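N-acetylneuraminate lyase (Peptoclostridium difficile NAP08, PDB 4WOQ) belongs to the dihydrodipicolinate synthetase family of enzymes, folds as a TIM barrel and assembles from four copies of its chain. Local coordinates at residues N62-T67 and Y278-M283; A21-F26 and T264-L269. All blocks are in the same frame, centred on the assembly; numbering follows the deposited sequence.

Overall arrangement
The chain is an eight-stranded parallel barrel followed by a helical tail, and both contacts bring that tail back to early barrel loops. From the N terminus, strand 17-21 runs into loop segment 21-26, the first half of contact 2; strand 52-55 is followed by 62-67, the first half of contact 1. After the remaining strands, helix 261-270 carries 264-269 and closes contact 2, then the next loop brings 278-283 to close contact 1. The two closures cross rather than nest, with centres about 13 Å apart. They meet directly: Phe26 packs on Leu65 and Arg280, and its backbone bonds to Tyr278.

Contact 1: N62-T67 and Y278-M283; sequences NFMLST and YCRQPM
Met64 turns sharply at its last torsion (chi3 -71°), swinging CE onto Arg280, while Arg280 bends at chi2 and chi3 (-92° and -69°) to run the other way past it and lay its guanidinium beside the Met64 backbone. The contact joins the loop after the second strand of a TIM barrel to the loop between the C-terminal helices. Met64 CE reaches Arg280 CB at 3.5 Å and also presses on Met283, whose CG is 3.8 Å from that methyl. A cis peptide bond before Pro282 makes 280-283 a type VI turn, closed by Met283 N bonding to Arg280 O at 3.0 Å; this turn holds Arg280 and Met283 close enough together for one methionine to touch both. Pro282 and Met283 also pack on Phe124 of the second subunit, so the turn lies at a subunit interface.

The principal polar partner of Arg280 is Glu69, which forms a salt bridge with NH1. Glu69 also accepts a bond from the backbone N of Ser66, the N-cap of helix 67-81, and thus fastens the arginine to the start of that helix; the carboxylate probably offsets much of the buried positive charge. Across the segments NH2 makes a weak, bent bond to Met64 O, which approaches the guanidinium obliquely. Leu65 sets one methyl, CD2, over a face of the same guanidinium, 3.5 Å above its plane and 3.6 Å from Arg280 CZ.

Contact 2: A21-F26 and T264-L269; sequences ALLVSF and TIKLLL
Leu23 drives its CD1 methyl into the side of helix 261-270, between Ile265 and Leu269, one helical turn apart. This is the tight half of the contact: Leu23 CD1 lies only 3.5 Å from Ile265 CG2, closer than usual for two carbons, and 3.7 Å from Leu269 CD1. Val222 of helix 220-235 touches both helix residues, and Asn221 packs on Leu23, extending the packing to helix 220-235.

The other half is polar. Lys266 is stretched almost straight beyond CG (chi4 -173°), which carries its amine away from the helix to the loop backbone. There NZ bonds to Val24 O at 2.7 Å, meeting the carbonyl oxygen head-on with a C=O...N angle of 177°. The same amine forms a salt bridge with Glu61 and a further bond to Tyr278 O, so a buried charge is gripped by one carboxylate and two carbonyls; this setting should favour the protonated amine. The looser link is a water that takes a bond from Val24 N at 2.9 Å and a weak one from Lys266 NZ, linking the loop backbone to the lysine. Although this is the wetter side, the touching residues here are buried too. Phe26 presents its ring edge to the amine, with CD2 3.8 Å from Lys266 NZ, rather than the face needed for a cation-pi contact. The CB of Val24 leaves its backbone heading away from the helix, and CG1 lies over one face of the Phe26 ring, offset toward the rim.

A C-terminal helix thus anchors the loop that follows the first strand, in keeping with the helical extension that supplements the TIM barrel in the dihydrodipicolinate synthetase family.

Contact 1: N62-T67 and Y278-M283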
loop_
_atom_site.group_PDB
_atom_site.type_symbol
_atom_site.label_atom_id
_atom_site.label_comp_id
_atom_site.label_asym_id
_atom_site.label_seq_id
_atom_site.Cartn_x
_atom_site.Cartn_y
_atom_site.Cartn_z
ATOM N N ASN A 62 17.794 17.047 8.507
ATOM C CA ASN A 62 19.061 16.336 8.429
ATOM C C ASN A 62 19.405 15.827 7.026
ATOM O O ASN A 62 20.449 16.168 6.474
ATOM C CB ASN A 62 19.024 15.153 9.407
ATOM C CG ASN A 62 20.276 14.290 9.345
ATOM O OD1 ASN A 62 21.339 14.674 9.837
ATOM N ND2 ASN A 62 20.150 13.109 8.738
ATOM N N PHE A 63 18.515 15.026 6.446
ATOM C CA PHE A 63 18.765 14.430 5.136
ATOM C C PHE A 63 18.859 15.346 3.924
ATOM O O PHE A 63 19.113 14.881 2.810
ATOM C CB PHE A 63 17.754 13.314 4.892
ATOM C CG PHE A 63 17.856 12.206 5.889
ATOM C CD1 PHE A 63 18.970 11.377 5.905
ATOM C CD2 PHE A 63 16.874 12.032 6.857
ATOM C CE1 PHE A 63 19.112 10.387 6.874
ATOM C CE2 PHE A 63 17.004 11.045 7.835
ATOM C CZ PHE A 63 18.129 10.220 7.843
ATOM N N MET A 64 18.671 16.643 4.133
ATOM C CA MET A 64 18.791 17.599 3.038
ATOM C C MET A 64 20.124 18.327 3.209
ATOM O O MET A 64 20.431 19.267 2.481
ATOM C CB MET A 64 17.640 18.615 3.072
ATOM C CG MET A 64 16.252 18.004 2.907
ATOM S SD MET A 64 14.966 19.222 2.469
ATOM C CE MET A 64 14.824 20.131 4.001
ATOM N N LEU A 65 20.918 17.872 4.173
ATOM C CA LEU A 65 22.198 18.494 4.468
ATOM C C LEU A 65 23.413 17.665 4.076
ATOM O O LEU A 65 23.328 16.447 3.881
ATOM C CB LEU A 65 22.279 18.790 5.967
ATOM C CG LEU A 65 21.083 19.538 6.563
ATOM C CD1 LEU A 65 21.224 19.615 8.080
ATOM C CD2 LEU A 65 20.983 20.935 5.944
ATOM N N SER A 66 24.550 18.344 3.963
ATOM C CA SER A 66 25.812 17.685 3.647
ATOM C C SER A 66 26.366 17.191 4.985
ATOM O O SER A 66 25.947 17.656 6.046
ATOM C CB SER A 66 26.793 18.684 3.039
ATOM O OG SER A 66 27.227 19.608 4.021
ATOM N N THR A 67 27.305 16.257 4.937
ATOM C CA THR A 67 27.906 15.728 6.153
ATOM C C THR A 67 28.598 16.824 6.972
ATOM O O THR A 67 28.504 16.837 8.196
ATOM C CB THR A 67 28.937 14.640 5.824
ATOM O OG1 THR A 67 28.308 13.617 5.051
ATOM C CG2 THR A 67 29.496 14.026 7.097
ATOM N N TYR A 278 13.937 29.941 7.554
ATOM C CA TYR A 278 13.348 29.145 6.477
ATOM C C TYR A 278 13.679 27.656 6.565
ATOM O O TYR A 278 14.453 27.221 7.411
ATOM C CB TYR A 278 13.861 29.621 5.113
ATOM C CG TYR A 278 13.546 31.047 4.721
ATOM C CD1 TYR A 278 14.145 32.130 5.374
ATOM C CD2 TYR A 278 12.675 31.312 3.663
ATOM C CE1 TYR A 278 13.878 33.447 4.972
ATOM C CE2 TYR A 278 12.400 32.615 3.257
ATOM C CZ TYR A 278 13.002 33.676 3.910
ATOM O OH TYR A 278 12.717 34.956 3.494
ATOM N N CYS A 279 13.075 26.894 5.658
ATOM C CA CYS A 279 13.315 25.457 5.523
ATOM C C CYS A 279 14.110 25.325 4.224
ATOM O O CYS A 279 13.980 26.157 3.326
ATOM C CB CYS A 279 12.004 24.676 5.360
ATOM S SG CYS A 279 10.940 24.583 6.805
ATOM N N ARG A 280 14.922 24.283 4.117
ATOM C CA ARG A 280 15.708 24.061 2.912
ATOM C C ARG A 280 14.811 23.702 1.732
ATOM O O ARG A 280 13.868 22.919 1.868
ATOM C CB ARG A 280 16.700 22.912 3.129
ATOM C CG ARG A 280 17.640 23.109 4.301
ATOM C CD ARG A 280 18.945 23.772 3.890
ATOM N NE ARG A 280 19.762 22.883 3.071
ATOM C CZ ARG A 280 21.089 22.931 3.007
ATOM N NH1 ARG A 280 21.764 23.832 3.719
ATOM N NH2 ARG A 280 21.746 22.071 2.239
ATOM N N GLN A 281 15.101 24.280 0.572
ATOM C CA GLN A 281 14.345 23.962 -0.629
ATOM C C GLN A 281 14.679 22.491 -0.900
ATOM O O GLN A 281 15.736 22.011 -0.485
ATOM C CB GLN A 281 14.823 24.828 -1.793
ATOM C CG GLN A 281 14.418 26.294 -1.712
ATOM C CD GLN A 281 12.915 26.488 -1.818
ATOM O OE1 GLN A 281 12.204 25.656 -2.387
ATOM N NE2 GLN A 281 12.427 27.596 -1.281
ATOM N N PRO A 282 13.807 21.763 -1.617
ATOM C CA PRO A 282 12.535 22.175 -2.210
ATOM C C PRO A 282 11.336 22.326 -1.266
ATOM O O PRO A 282 10.193 22.344 -1.727
ATOM C CB PRO A 282 12.308 21.111 -3.275
ATOM C CG PRO A 282 12.815 19.891 -2.598
ATOM C CD PRO A 282 14.109 20.364 -1.975
ATOM N N MET A 283 11.574 22.412 0.043
ATOM C CA MET A 283 10.455 22.633 0.964
ATOM C C MET A 283 10.034 24.081 0.713
ATOM O O MET A 283 10.799 25.008 0.964
ATOM C CB MET A 283 10.879 22.481 2.423
ATOM C CG MET A 283 11.323 21.087 2.802
ATOM S SD MET A 283 11.078 20.763 4.552
ATOM C CE MET A 283 10.967 18.906 4.507
#

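Contact 2: A21-F26 and T264-L269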
loop_
_atom_site.group_PDB
_atom_site.type_symbol
_atom_site.label_atom_id
_atom_site.label_comp_id
_atom_site.label_asym_id
_atom_site.label_seq_id
_atom_site.Cartn_x
_atom_site.Cartn_y
_atom_site.Cartn_z
ATOM N N ALA A 21 12.674 17.273 18.817
ATOM C CA ALA A 21 13.435 16.907 17.634
ATOM C C ALA A 21 13.852 18.303 17.185
ATOM O O ALA A 21 13.030 19.070 16.690
ATOM C CB ALA A 21 12.531 16.248 16.606
ATOM N N LEU A 22 15.122 18.636 17.396
ATOM C CA LEU A 22 15.650 19.962 17.080
ATOM C C LEU A 22 15.519 20.476 15.652
ATOM O O LEU A 22 15.996 19.863 14.693
ATOM C CB LEU A 22 17.123 20.053 17.511
ATOM C CG LEU A 22 17.799 21.423 17.322
ATOM C CD1 LEU A 22 16.975 22.521 17.987
ATOM C CD2 LEU A 22 19.184 21.387 17.908
ATOM N N LEU A 23 14.860 21.625 15.530
ATOM C CA LEU A 23 14.685 22.291 14.249
ATOM C C LEU A 23 15.963 23.085 14.009
ATOM O O LEU A 23 16.642 23.467 14.964
ATOM C CB LEU A 23 13.512 23.273 14.305
ATOM C CG LEU A 23 12.066 22.785 14.316
ATOM C CD1 LEU A 23 11.157 23.960 14.671
ATOM C CD2 LEU A 23 11.698 22.210 12.948
ATOM N N VAL A 24 16.287 23.338 12.746
ATOM C CA VAL A 24 17.477 24.116 12.407
ATOM C C VAL A 24 17.065 25.366 11.628
ATOM O O VAL A 24 16.135 25.326 10.818
ATOM C CB VAL A 24 18.469 23.289 11.555
ATOM C CG1 VAL A 24 19.589 24.180 11.058
ATOM C CG2 VAL A 24 19.038 22.140 12.382
ATOM N N SER A 25 17.751 26.474 11.887
ATOM C CA SER A 25 17.455 27.735 11.213
ATOM C C SER A 25 18.270 27.912 9.938
ATOM O O SER A 25 19.492 27.789 9.955
ATOM C CB SER A 25 17.737 28.913 12.151
ATOM O OG SER A 25 17.732 30.141 11.438
ATOM N N PHE A 26 17.586 28.207 8.838
ATOM C CA PHE A 26 18.245 28.424 7.549
ATOM C C PHE A 26 17.827 29.795 7.018
ATOM O O PHE A 26 16.740 30.277 7.338
ATOM C CB PHE A 26 17.819 27.350 6.535
ATOM C CG PHE A 26 18.232 25.947 6.910
ATOM C CD1 PHE A 26 19.569 25.558 6.853
ATOM C CD2 PHE A 26 17.282 25.015 7.317
ATOM C CE1 PHE A 26 19.956 24.255 7.194
ATOM C CE2 PHE A 26 17.659 23.705 7.663
ATOM C CZ PHE A 26 19.001 23.327 7.599
ATOM N N THR A 264 5.399 26.218 9.475
ATOM C CA THR A 264 4.583 26.743 10.557
ATOM C C THR A 264 5.210 26.698 11.947
ATOM O O THR A 264 5.067 27.653 12.716
ATOM C CB THR A 264 3.230 26.042 10.596
ATOM O OG1 THR A 264 2.571 26.244 9.345
ATOM C CG2 THR A 264 2.364 26.611 11.706
ATOM N N ILE A 265 5.890 25.611 12.293
ATOM C CA ILE A 265 6.502 25.563 13.617
ATOM C C ILE A 265 7.576 26.648 13.697
ATOM O O ILE A 265 7.806 27.243 14.759
ATOM C CB ILE A 265 7.166 24.203 13.914
ATOM C CG1 ILE A 265 6.132 23.076 13.812
ATOM C CG2 ILE A 265 7.763 24.228 15.308
ATOM C CD1 ILE A 265 6.709 21.675 13.987
ATOM N N LYS A 266 8.235 26.902 12.570
ATOM C CA LYS A 266 9.271 27.917 12.535
ATOM C C LYS A 266 8.657 29.315 12.614
ATOM O O LYS A 266 9.174 30.177 13.318
ATOM C CB LYS A 266 10.137 27.759 11.277
ATOM C CG LYS A 266 11.085 26.553 11.345
ATOM C CD LYS A 266 12.016 26.466 10.134
ATOM C CE LYS A 266 12.956 25.261 10.230
ATOM N NZ LYS A 266 13.993 25.225 9.145
ATOM N N LEU A 267 7.547 29.526 11.912
ATOM C CA LEU A 267 6.864 30.816 11.927
ATOM C C LEU A 267 6.290 31.097 13.316
ATOM O O LEU A 267 6.155 32.255 13.722
ATOM C CB LEU A 267 5.733 30.832 10.896
ATOM C CG LEU A 267 6.133 30.759 9.418
ATOM C CD1 LEU A 267 4.887 30.681 8.558
ATOM C CD2 LEU A 267 6.952 31.978 9.039
ATOM N N LEU A 268 5.944 30.035 14.037
ATOM C CA LEU A 268 5.399 30.176 15.382
ATOM C C LEU A 268 6.531 30.567 16.316
ATOM O O LEU A 268 6.318 31.249 17.316
ATOM C CB LEU A 268 4.763 28.862 15.861
ATOM C CG LEU A 268 3.407 28.427 15.293
ATOM C CD1 LEU A 268 3.056 27.023 15.805
ATOM C CD2 LEU A 268 2.335 29.429 15.705
ATOM N N LEU A 269 7.735 30.114 15.988
ATOM C CA LEU A 269 8.913 30.433 16.784
ATOM C C LEU A 269 9.297 31.892 16.518
ATOM O O LEU A 269 9.697 32.611 17.427
ATOM C CB LEU A 269 10.065 29.488 16.428
ATOM C CG LEU A 269 10.004 28.139 17.154
ATOM C CD1 LEU A 269 10.933 27.133 16.502
ATOM C CD2 LEU A 269 10.378 28.347 18.611
HETATM O O HOH W 1 14.886 22.121 10.488
#